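Local structure of endo-arabinase (Bacteroides thetaiotaomicron, 5C0P) at residues Ile159-Arg167 with Asp178-Ser186. The protein probably hydrolyses glycosidic bonds within arabinan, as a metal-binding member of glycoside hydrolase family 43. Numbering follows the deposited sequence.
Sequences IDGEIYAQR and DPYLLFKAS
The ring of Pro179 lies alongside the extended side chain of Gln166, whose NE2 bonds to the carbonyl of Gly177; Pro179 CB also touches CD2 of the Tyr164 ring. Tyr180 and Ala165 exchange two backbone hydrogen bonds. Leu181 reaches over the Tyr164 ring: with CG anti to the backbone N (chi1 175°), CD1 sits 4.1 Å from the ring centroid, a CH-pi contact offset toward the rim. Tyr164 OH bonds Glu162 OE1 at 2.6 Å, from above the carboxylate plane. At Leu182 the antiparallel pairing slips by one residue, a beta bulge between the Ile163–Phe183 and Tyr164–Leu181 pairs in one blade of the five-bladed beta-propeller of this family; Leu182 N still bonds Ile163 O, and its CD1 meets Ala165 CB. Phe183 lies alongside Ile163, its CZ 3.7 Å from Ile163 CD1, while Trp221 meets its ring. Lys184 runs beside Glu162, NZ 4.3 Å from OE2, too far apart for a salt bridge. Ala185 N bonds Gly161 O at 2.9 Å. Asp160 grips Ser186 with both syn lone pairs, OD1 taking its N (3.0 Å) and OD2 its OG (2.5 Å); an alanine here would probably leave both donors, and Asn202 ND2 on OD1, without their acceptor.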
loop_
_atom_site.group_PDB
_atom_site.type_symbol
_atom_site.label_atom_id
_atom_site.label_comp_id
_atom_site.label_asym_id
_atom_site.label_seq_id
_atom_site.Cartn_x
_atom_site.Cartn_y
_atom_site.Cartn_z
ATOM N N ILE A 159 10.910 3.626 -16.802
ATOM C CA ILE A 159 12.179 4.287 -16.459
ATOM C C ILE A 159 12.037 5.252 -15.283
ATOM O O ILE A 159 12.557 4.992 -14.195
ATOM C CB ILE A 159 12.873 4.966 -17.666
ATOM C CG1 ILE A 159 12.851 4.046 -18.887
ATOM C CG2 ILE A 159 14.301 5.335 -17.305
ATOM C CD1 ILE A 159 13.481 2.682 -18.647
ATOM N N ASP A 160 11.348 6.368 -15.505
ATOM C CA ASP A 160 10.921 7.246 -14.425
ATOM C C ASP A 160 9.598 6.657 -13.929
ATOM O O ASP A 160 8.582 6.725 -14.630
ATOM C CB ASP A 160 10.720 8.674 -14.954
ATOM C CG ASP A 160 10.956 9.741 -13.896
ATOM O OD1 ASP A 160 11.173 9.388 -12.714
ATOM O OD2 ASP A 160 10.921 10.945 -14.256
ATOM N N GLY A 161 9.625 6.040 -12.748
ATOM C CA GLY A 161 8.461 5.368 -12.191
ATOM C C GLY A 161 7.290 6.323 -12.111
ATOM O O GLY A 161 7.486 7.521 -11.911
ATOM N N GLU A 162 6.079 5.792 -12.276
ATOM C CA GLU A 162 4.882 6.614 -12.361
ATOM C C GLU A 162 3.864 6.211 -11.298
ATOM O O GLU A 162 3.771 5.047 -10.926
ATOM C CB GLU A 162 4.267 6.471 -13.755
ATOM C CG GLU A 162 5.165 7.045 -14.870
ATOM C CD GLU A 162 4.683 6.737 -16.281
ATOM O OE1 GLU A 162 3.669 6.022 -16.450
ATOM O OE2 GLU A 162 5.337 7.220 -17.237
ATOM N N ILE A 163 3.103 7.184 -10.813
ATOM C CA ILE A 163 1.985 6.912 -9.919
ATOM C C ILE A 163 0.704 7.473 -10.544
ATOM O O ILE A 163 0.693 8.607 -11.049
ATOM C CB ILE A 163 2.233 7.494 -8.505
ATOM C CG1 ILE A 163 3.293 6.648 -7.802
ATOM C CG2 ILE A 163 0.941 7.512 -7.689
ATOM C CD1 ILE A 163 3.740 7.174 -6.442
ATOM N N TYR A 164 -0.352 6.655 -10.527
ATOM C CA TYR A 164 -1.642 6.975 -11.157
ATOM C C TYR A 164 -2.789 6.953 -10.165
ATOM O O TYR A 164 -2.738 6.227 -9.176
ATOM C CB TYR A 164 -1.991 5.964 -12.252
ATOM C CG TYR A 164 -1.154 6.110 -13.489
ATOM C CD1 TYR A 164 0.091 5.511 -13.576
ATOM C CD2 TYR A 164 -1.615 6.843 -14.577
ATOM C CE1 TYR A 164 0.870 5.665 -14.707
ATOM C CE2 TYR A 164 -0.840 7.002 -15.712
ATOM C CZ TYR A 164 0.398 6.402 -15.774
ATOM O OH TYR A 164 1.171 6.552 -16.907
ATOM N N ALA A 165 -3.829 7.731 -10.456
ATOM C CA ALA A 165 -5.106 7.606 -9.758
ATOM C C ALA A 165 -6.223 7.315 -10.758
ATOM O O ALA A 165 -6.160 7.731 -11.921
ATOM C CB ALA A 165 -5.423 8.868 -8.979
ATOM N N GLN A 166 -7.262 6.624 -10.296
ATOM C CA GLN A 166 -8.391 6.309 -11.158
ATOM C C GLN A 166 -9.605 6.031 -10.282
ATOM O O GLN A 166 -9.477 5.319 -9.291
ATOM C CB GLN A 166 -8.059 5.063 -11.987
ATOM C CG GLN A 166 -9.001 4.806 -13.150
ATOM C CD GLN A 166 -8.529 3.672 -14.022
ATOM O OE1 GLN A 166 -7.608 2.930 -13.664
ATOM N NE2 GLN A 166 -9.165 3.519 -15.175
ATOM N N ARG A 167 -10.775 6.559 -10.636
ATOM C CA ARG A 167 -11.971 6.224 -9.852
ATOM C C ARG A 167 -12.327 4.750 -9.998
ATOM O O ARG A 167 -12.150 4.153 -11.071
ATOM C CB ARG A 167 -13.180 7.081 -10.242
ATOM C CG ARG A 167 -13.127 8.524 -9.727
ATOM C CD ARG A 167 -14.505 9.180 -9.863
ATOM N NE ARG A 167 -14.531 10.562 -9.371
ATOM C CZ ARG A 167 -14.599 10.890 -8.082
ATOM N NH1 ARG A 167 -14.640 9.929 -7.160
ATOM N NH2 ARG A 167 -14.611 12.170 -7.713
ATOM N N ASP A 178 -10.216 6.844 -17.501
ATOM C CA ASP A 178 -8.858 6.385 -17.737
ATOM C C ASP A 178 -7.993 6.683 -16.527
ATOM O O ASP A 178 -8.300 7.585 -15.748
ATOM C CB ASP A 178 -8.266 7.078 -18.964
ATOM C CG ASP A 178 -8.941 6.663 -20.256
ATOM O OD1 ASP A 178 -9.588 5.598 -20.283
ATOM O OD2 ASP A 178 -8.815 7.407 -21.245
ATOM N N PRO A 179 -6.908 5.919 -16.349
ATOM C CA PRO A 179 -5.974 6.256 -15.267
ATOM C C PRO A 179 -5.388 7.649 -15.497
ATOM O O PRO A 179 -5.200 8.051 -16.651
ATOM C CB PRO A 179 -4.864 5.206 -15.412
ATOM C CG PRO A 179 -5.447 4.113 -16.246
ATOM C CD PRO A 179 -6.483 4.740 -17.128
ATOM N N TYR A 180 -5.136 8.377 -14.412
ATOM C CA TYR A 180 -4.597 9.723 -14.509
ATOM C C TYR A 180 -3.213 9.773 -13.863
ATOM O O TYR A 180 -3.054 9.413 -12.707
ATOM C CB TYR A 180 -5.556 10.734 -13.857
ATOM C CG TYR A 180 -5.257 12.155 -14.258
ATOM C CD1 TYR A 180 -4.281 12.890 -13.599
ATOM C CD2 TYR A 180 -5.925 12.749 -15.318
ATOM C CE1 TYR A 180 -3.990 14.182 -13.976
ATOM C CE2 TYR A 180 -5.640 14.046 -15.705
ATOM C CZ TYR A 180 -4.668 14.752 -15.029
ATOM O OH TYR A 180 -4.382 16.038 -15.411
ATOM N N LEU A 181 -2.208 10.196 -14.626
ATOM C CA LEU A 181 -0.840 10.276 -14.117
ATOM C C LEU A 181 -0.698 11.422 -13.128
ATOM O O LEU A 181 -0.918 12.581 -13.475
ATOM C CB LEU A 181 0.153 10.445 -15.274
ATOM C CG LEU A 181 1.621 10.652 -14.872
ATOM C CD1 LEU A 181 2.176 9.408 -14.234
ATOM C CD2 LEU A 181 2.450 11.007 -16.092
ATOM N N LEU A 182 -0.335 11.080 -11.897
ATOM C CA LEU A 182 -0.175 12.067 -10.826
ATOM C C LEU A 182 1.199 12.732 -10.853
ATOM O O LEU A 182 1.309 13.961 -10.793
ATOM C CB LEU A 182 -0.407 11.401 -9.468
ATOM C CG LEU A 182 -1.795 10.770 -9.307
ATOM C CD1 LEU A 182 -2.015 10.345 -7.871
ATOM C CD2 LEU A 182 -2.895 11.716 -9.740
ATOM N N PHE A 183 2.239 11.911 -10.940
ATOM C CA PHE A 183 3.611 12.407 -11.026
ATOM C C PHE A 183 4.550 11.268 -11.331
ATOM O O PHE A 183 4.164 10.097 -11.239
ATOM C CB PHE A 183 4.053 13.129 -9.737
ATOM C CG PHE A 183 3.963 12.295 -8.484
ATOM C CD1 PHE A 183 4.995 11.436 -8.115
ATOM C CD2 PHE A 183 2.867 12.415 -7.649
ATOM C CE1 PHE A 183 4.914 10.691 -6.946
ATOM C CE2 PHE A 183 2.781 11.682 -6.475
ATOM C CZ PHE A 183 3.804 10.817 -6.126
ATOM N N LYS A 184 5.769 11.628 -11.715
ATOM C CA LYS A 184 6.853 10.677 -11.871
ATOM C C LYS A 184 7.801 10.844 -10.694
ATOM O O LYS A 184 7.914 11.933 -10.136
ATOM C CB LYS A 184 7.578 10.928 -13.187
ATOM C CG LYS A 184 6.664 10.840 -14.398
ATOM C CD LYS A 184 7.406 11.084 -15.698
ATOM C CE LYS A 184 6.507 10.737 -16.882
ATOM N NZ LYS A 184 7.187 10.978 -18.189
ATOM N N ALA A 185 8.491 9.771 -10.329
ATOM C CA ALA A 185 9.333 9.777 -9.134
ATOM C C ALA A 185 10.397 10.877 -9.149
ATOM O O ALA A 185 10.730 11.444 -8.097
ATOM C CB ALA A 185 9.976 8.412 -8.919
ATOM N N SER A 186 10.927 11.192 -10.329
ATOM C CA SER A 186 11.995 12.191 -10.429
ATOM C C SER A 186 11.557 13.602 -10.006
ATOM O O SER A 186 12.396 14.492 -9.824
ATOM C CB SER A 186 12.545 12.248 -11.854
ATOM O OG SER A 186 11.582 12.835 -12.713
#